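Flavin reductase domain protein, FMN-binding (Shewanella baltica, PDB 3HMZ) binds flavin mononucleotide and probably acts as an NAD(P)-linked oxidoreductase of the flavin reductase kind. Local coordinates at residues L90-T93 against H94-S98; N106-N110 against C111-L115. All blocks are in the same frame, centred on the assembly; numbering follows the deposited sequence. Where two conformers were deposited one is given.

Contact 1: L90-T93 against H94-S98; sequences LQLT and HRVGS. With FMN (flavin mononucleotide), chain B.
With CG anti to its carbonyl carbon (chi1 -72°) and the chain extended as far as NE, R95 runs back along the previous turn of the helix, its CG 3.1 Å from Q91 O and its guanidinium oblique to Q91 CB. The same Q91 oxygen takes the backbone N-H of R95. The next residue, V96, holds CG2 between its backbone N and carbonyl carbon, which sets that methyl 3.4 Å from both L92 O and T93 O; CG1 instead lies 4.2 Å from L92 CD2 in a small apolar contact. Bonds from H94 N to L90 O and from V96 N to L92 O keep the regular helical spacing, but G97 N reaches T93 O at 3.2 Å with an N-H...O angle of only 137°, as the helix gives out. Beyond it S98 OG turns back to H94 O at 2.7 Å, coming in 37° out of the carbonyl plane; S98 OG also lies 3.4 Å above the plane of the H94 ring, offset toward its rim. Q91 OE1 is bonded to D199 N of the second subunit, and T93 OG1 to Q89 O. H94, V96, G97 and S98 all line the flavin pocket, where G97 CA comes within 3.2 Å of FMN O2': this is a helix C-terminus laid against the ribityl chain of a bound flavin.

Contact 2: N106-N110 against C111-L115; sequences NKLLN and CGVEL. With FMN (flavin mononucleotide), chain B; EDO (1,2-ethanediol), chain F.
Peptide groups are the flat groups that meet here: the carbonyl of K107 receives C111 N at 2.8 Å, and that of L108 receives V113 N at 3.0 Å. The second bond, with a weak one of 3.4 Å from G112 N to L109 O, belongs to the Schellman motif that ends the helix; G112 makes the turn with a positive phi of 76°. The chain thus folded back, L108 packs on V113, CB to CB at 4.1 Å, while its CD1 meets L115 CD1 at 3.6 Å, the two side chains crossing at about a right angle. K107, fully extended, passes C111 SG at its CG and reaches the cofactor, NZ giving a hydrogen bond of 2.9 Å to FMN O1P and a weak one to O5'. V44 O also accepts from NZ, so backbone oxygen and phosphate both hold the ammonium, whose positive charge would partly offset that of the phosphate. A 1,2-ethanediol, probably from the crystallisation liquor, donates to C111 O. L108 and V113 rest on V44 of strand 41-55, L115 reaches D42 of that strand, and C111 and V113 face helix 90-96.

Overall arrangement
Contact 1 closes before contact 2 opens: helix 90-96 and helix 107-111 are successive in the chain, and the centres of the contacts lie about 10 Å apart on the same side of the chain's centre. They touch directly. K107 NZ probably donates to V96 O at 3.0 Å, and V96 CG1 packs 3.6 Å from both C111 CB and V113 CG2. Both helices lie against the antiparallel sheet, 90-96 on strand 32-38 and helix 107-111 with the loop after it on strand 41-55, in what is consistent with the split-barrel fold of FMN-binding flavin reductases. Together they serve one cofactor, contact 1 beside its ribityl chain and contact 2 at its phosphate.

Contact 1: L90-T93 against H94-S98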
loop_
_atom_site.group_PDB
_atom_site.type_symbol
_atom_site.label_atom_id
_atom_site.label_comp_id
_atom_site.label_asym_id
_atom_site.label_seq_id
_atom_site.Cartn_x
_atom_site.Cartn_y
_atom_site.Cartn_z
ATOM N N LEU A 90 18.292 2.155 0.259
ATOM C CA LEU A 90 17.675 3.459 -0.012
ATOM C C LEU A 90 18.134 4.043 -1.375
ATOM O O LEU A 90 17.306 4.389 -2.225
ATOM C CB LEU A 90 18.048 4.467 1.087
ATOM C CG LEU A 90 17.639 5.918 0.898
ATOM C CD1 LEU A 90 16.154 6.039 0.841
ATOM C CD2 LEU A 90 18.211 6.721 2.057
ATOM N N GLN A 91 19.450 4.083 -1.601
ATOM C CA GLN A 91 19.968 4.675 -2.851
ATOM C C GLN A 91 19.583 3.808 -4.041
ATOM O O GLN A 91 19.143 4.326 -5.064
ATOM C CB GLN A 91 21.495 4.870 -2.860
ATOM C CG GLN A 91 22.137 5.524 -1.667
ATOM C CD GLN A 91 21.468 6.758 -1.128
ATOM O OE1 GLN A 91 20.977 7.587 -1.879
ATOM N NE2 GLN A 91 21.545 6.943 0.208
ATOM N N LEU A 92 19.721 2.489 -3.904
ATOM C CA LEU A 92 19.356 1.554 -4.961
ATOM C C LEU A 92 17.905 1.752 -5.389
ATOM O O LEU A 92 17.579 1.815 -6.586
ATOM C CB LEU A 92 19.569 0.106 -4.517
ATOM C CG LEU A 92 19.282 -1.062 -5.472
ATOM C CD1 LEU A 92 20.048 -2.354 -5.061
ATOM C CD2 LEU A 92 17.800 -1.386 -5.577
ATOM N N THR A 93 17.037 1.883 -4.380
ATOM C CA THR A 93 15.588 1.997 -4.648
ATOM C C THR A 93 15.264 3.271 -5.406
ATOM O O THR A 93 14.570 3.247 -6.431
ATOM C CB THR A 93 14.795 1.882 -3.354
ATOM O OG1 THR A 93 15.075 0.612 -2.742
ATOM C CG2 THR A 93 13.291 2.021 -3.594
ATOM N N HIS A 94 15.843 4.365 -4.944
ATOM C CA HIS A 94 15.608 5.625 -5.616
ATOM C C HIS A 94 16.204 5.641 -7.023
ATOM O O HIS A 94 15.570 6.119 -7.960
ATOM C CB HIS A 94 16.154 6.768 -4.768
ATOM C CG HIS A 94 15.702 8.106 -5.250
ATOM N ND1 HIS A 94 16.539 8.898 -5.978
ATOM C CD2 HIS A 94 14.492 8.719 -5.247
ATOM C CE1 HIS A 94 15.897 10.007 -6.325
ATOM N NE2 HIS A 94 14.653 9.931 -5.885
ATOM N N ARG A 95 17.387 5.040 -7.173
ATOM C CA ARG A 95 18.076 5.012 -8.468
ATOM C C ARG A 95 17.328 4.206 -9.506
ATOM O O ARG A 95 17.166 4.663 -10.648
ATOM C CB ARG A 95 19.505 4.483 -8.335
ATOM C CG ARG A 95 20.458 5.443 -7.663
ATOM C CD ARG A 95 21.855 4.825 -7.600
ATOM N NE ARG A 95 22.753 5.645 -6.807
ATOM C CZ ARG A 95 24.067 5.490 -6.763
ATOM N NH1 ARG A 95 24.653 4.564 -7.495
ATOM N NH2 ARG A 95 24.798 6.284 -5.997
ATOM N N VAL A 96 16.870 3.005 -9.140
ATOM C CA VAL A 96 16.127 2.178 -10.117
ATOM C C VAL A 96 14.774 2.785 -10.481
ATOM O O VAL A 96 14.221 2.439 -11.518
ATOM C CB VAL A 96 15.944 0.700 -9.711
ATOM C CG1 VAL A 96 17.343 0.015 -9.533
ATOM C CG2 VAL A 96 15.099 0.551 -8.459
ATOM N N GLY A 97 14.293 3.688 -9.629
ATOM C CA GLY A 97 13.084 4.434 -9.896
ATOM C C GLY A 97 13.292 5.794 -10.544
ATOM O O GLY A 97 12.321 6.534 -10.728
ATOM N N SER A 98 14.546 6.117 -10.879
ATOM C CA SER A 98 14.905 7.409 -11.464
ATOM C C SER A 98 15.661 7.285 -12.792
ATOM O O SER A 98 16.052 8.306 -13.373
ATOM C CB SER A 98 15.745 8.189 -10.460
ATOM O OG SER A 98 15.079 8.394 -9.246
HETATM N N1 FMN B . 6.490 3.792 -11.628
HETATM C C2 FMN B . 5.331 3.078 -11.817
HETATM O O2 FMN B . 4.968 2.820 -12.964
HETATM N N3 FMN B . 4.621 2.642 -10.713
HETATM C C4 FMN B . 4.992 2.918 -9.434
HETATM O O4 FMN B . 4.269 2.504 -8.489
HETATM C C4A FMN B . 6.167 3.666 -9.256
HETATM N N5 FMN B . 6.626 3.974 -7.988
HETATM C C5A FMN B . 7.876 4.533 -7.772
HETATM C C6 FMN B . 8.399 4.669 -6.477
HETATM C C7 FMN B . 9.643 5.251 -6.256
HETATM C C7M FMN B . 10.195 5.371 -4.870
HETATM C C8 FMN B . 10.380 5.711 -7.351
HETATM C C8M FMN B . 11.737 6.360 -7.163
HETATM C C9 FMN B . 9.854 5.560 -8.626
HETATM C C9A FMN B . 8.619 4.984 -8.885
HETATM N N10 FMN B . 8.088 4.812 -10.160
HETATM C C10 FMN B . 6.915 4.100 -10.352
HETATM C "C1'" FMN B . 8.871 5.162 -11.396
HETATM C "C2'" FMN B . 9.652 4.001 -12.028
HETATM O "O2'" FMN B . 10.342 3.214 -11.044
HETATM C "C3'" FMN B . 10.626 4.640 -13.011
HETATM O "O3'" FMN B . 9.882 5.251 -14.063
HETATM C "C4'" FMN B . 11.729 3.687 -13.512
HETATM O "O4'" FMN B . 12.782 4.505 -14.013
HETATM C "C5'" FMN B . 11.279 2.717 -14.586
HETATM O "O5'" FMN B . 12.426 1.966 -14.988
HETATM P P FMN B . 12.386 1.094 -16.329
HETATM O O1P FMN B . 13.829 0.648 -16.485
HETATM O O2P FMN B . 11.406 -0.036 -16.183
HETATM O O3P FMN B . 11.945 1.992 -17.455
#

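Contact 2: N106-N110 against C111-L115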
loop_
_atom_site.group_PDB
_atom_site.type_symbol
_atom_site.label_atom_id
_atom_site.label_comp_id
_atom_site.label_asym_id
_atom_site.label_seq_id
_atom_site.Cartn_x
_atom_site.Cartn_y
_atom_site.Cartn_z
ATOM N N ASN A 106 23.245 -0.628 -19.165
ATOM C CA ASN A 106 23.974 -0.930 -17.942
ATOM C C ASN A 106 23.251 -0.441 -16.700
ATOM O O ASN A 106 23.872 -0.321 -15.668
ATOM C CB ASN A 106 25.395 -0.332 -18.000
ATOM C CG ASN A 106 26.262 -0.981 -19.068
ATOM O OD1 ASN A 106 27.026 -0.276 -19.764
ATOM N ND2 ASN A 106 26.128 -2.267 -19.253
ATOM N N LYS A 107 21.953 -0.157 -16.789
ATOM C CA LYS A 107 21.194 0.332 -15.624
ATOM C C LYS A 107 21.511 -0.409 -14.325
ATOM O O LYS A 107 21.783 0.233 -13.304
ATOM C CB LYS A 107 19.684 0.250 -15.901
ATOM C CG LYS A 107 18.841 0.640 -14.718
ATOM C CD LYS A 107 17.374 0.600 -15.001
ATOM C CE LYS A 107 16.585 1.000 -13.729
ATOM N NZ LYS A 107 15.098 0.883 -13.937
ATOM N N LEU A 108 21.448 -1.734 -14.366
ATOM C CA LEU A 108 21.608 -2.521 -13.138
ATOM C C LEU A 108 22.969 -2.329 -12.511
ATOM O O LEU A 108 23.045 -2.099 -11.301
ATOM C CB LEU A 108 21.197 -3.976 -13.336
ATOM C CG LEU A 108 19.746 -4.163 -13.800
ATOM C CD1 LEU A 108 19.415 -5.654 -13.822
ATOM C CD2 LEU A 108 18.653 -3.409 -12.944
ATOM N N LEU A 109 24.040 -2.347 -13.322
ATOM C CA LEU A 109 25.359 -2.111 -12.716
ATOM C C LEU A 109 25.463 -0.649 -12.234
ATOM O O LEU A 109 26.067 -0.412 -11.187
ATOM C CB LEU A 109 26.557 -2.607 -13.564
ATOM C CG LEU A 109 27.139 -1.893 -14.768
ATOM C CD1 LEU A 109 27.628 -0.467 -14.454
ATOM C CD2 LEU A 109 28.269 -2.661 -15.350
ATOM N N ASN A 110 24.858 0.314 -12.936
ATOM C CA ASN A 110 24.841 1.715 -12.501
ATOM C C ASN A 110 24.128 1.951 -11.180
ATOM O O ASN A 110 24.536 2.799 -10.378
ATOM C CB ASN A 110 24.118 2.600 -13.537
ATOM C CG ASN A 110 24.790 2.619 -14.878
ATOM O OD1 ASN A 110 25.964 2.192 -15.069
ATOM N ND2 ASN A 110 24.018 3.091 -15.866
ATOM N N CYS A 111 23.067 1.189 -10.948
ATOM C CA CYS A 111 22.218 1.339 -9.780
ATOM C C CYS A 111 22.688 0.458 -8.606
ATOM O O CYS A 111 22.121 0.550 -7.527
ATOM C CB CYS A 111 20.758 1.013 -10.133
ATOM S SG CYS A 111 19.951 2.209 -11.223
ATOM N N GLY A 112 23.713 -0.380 -8.803
ATOM C CA GLY A 112 24.245 -1.259 -7.735
ATOM C C GLY A 112 23.360 -2.455 -7.457
ATOM O O GLY A 112 23.389 -2.974 -6.349
ATOM N N VAL A 113 22.604 -2.917 -8.476
ATOM C CA VAL A 113 21.700 -4.031 -8.304
ATOM C C VAL A 113 22.403 -5.348 -8.583
ATOM O O VAL A 113 22.874 -5.573 -9.706
ATOM C CB VAL A 113 20.504 -3.925 -9.268
ATOM C CG1 VAL A 113 19.578 -5.163 -9.169
ATOM C CG2 VAL A 113 19.717 -2.617 -8.991
ATOM N N GLU A 114 22.428 -6.220 -7.586
ATOM C CA GLU A 114 22.960 -7.577 -7.675
ATOM C C GLU A 114 21.763 -8.527 -7.756
ATOM O O GLU A 114 20.888 -8.479 -6.905
ATOM C CB GLU A 114 23.843 -7.926 -6.483
ATOM C CG GLU A 114 24.324 -9.354 -6.475
ATOM C CD GLU A 114 25.048 -9.704 -5.221
ATOM O OE1 GLU A 114 25.834 -8.883 -4.758
ATOM O OE2 GLU A 114 24.829 -10.828 -4.711
ATOM N N LEU A 115 21.714 -9.342 -8.798
ATOM C CA LEU A 115 20.626 -10.269 -9.028
ATOM C C LEU A 115 21.019 -11.730 -8.714
ATOM O O LEU A 115 22.193 -12.125 -8.807
ATOM C CB LEU A 115 20.160 -10.233 -10.488
ATOM C CG LEU A 115 19.633 -8.885 -10.968
ATOM C CD1 LEU A 115 19.346 -8.951 -12.460
ATOM C CD2 LEU A 115 18.402 -8.445 -10.163
HETATM N N1 FMN B . 6.490 3.792 -11.628
HETATM C C2 FMN B . 5.331 3.078 -11.817
HETATM O O2 FMN B . 4.968 2.820 -12.964
HETATM N N3 FMN B . 4.621 2.642 -10.713
HETATM C C4 FMN B . 4.992 2.918 -9.434
HETATM O O4 FMN B . 4.269 2.504 -8.489
HETATM C C4A FMN B . 6.167 3.666 -9.256
HETATM N N5 FMN B . 6.626 3.974 -7.988
HETATM C C5A FMN B . 7.876 4.533 -7.772
HETATM C C6 FMN B . 8.399 4.669 -6.477
HETATM C C7 FMN B . 9.643 5.251 -6.256
HETATM C C7M FMN B . 10.195 5.371 -4.870
HETATM C C8 FMN B . 10.380 5.711 -7.351
HETATM C C8M FMN B . 11.737 6.360 -7.163
HETATM C C9 FMN B . 9.854 5.560 -8.626
HETATM C C9A FMN B . 8.619 4.984 -8.885
HETATM N N10 FMN B . 8.088 4.812 -10.160
HETATM C C10 FMN B . 6.915 4.100 -10.352
HETATM C "C1'" FMN B . 8.871 5.162 -11.396
HETATM C "C2'" FMN B . 9.652 4.001 -12.028
HETATM O "O2'" FMN B . 10.342 3.214 -11.044
HETATM C "C3'" FMN B . 10.626 4.640 -13.011
HETATM O "O3'" FMN B . 9.882 5.251 -14.063
HETATM C "C4'" FMN B . 11.729 3.687 -13.512
HETATM O "O4'" FMN B . 12.782 4.505 -14.013
HETATM C "C5'" FMN B . 11.279 2.717 -14.586
HETATM O "O5'" FMN B . 12.426 1.966 -14.988
HETATM P P FMN B . 12.386 1.094 -16.329
HETATM O O1P FMN B . 13.829 0.648 -16.485
HETATM O O2P FMN B . 11.406 -0.036 -16.183
HETATM O O3P FMN B . 11.945 1.992 -17.455
HETATM C C1 EDO F . 24.324 1.358 -3.908
HETATM O O1 EDO F . 25.343 0.593 -4.582
HETATM C C2 EDO F . 23.023 1.267 -4.685
HETATM O O2 EDO F . 23.036 2.170 -5.770
#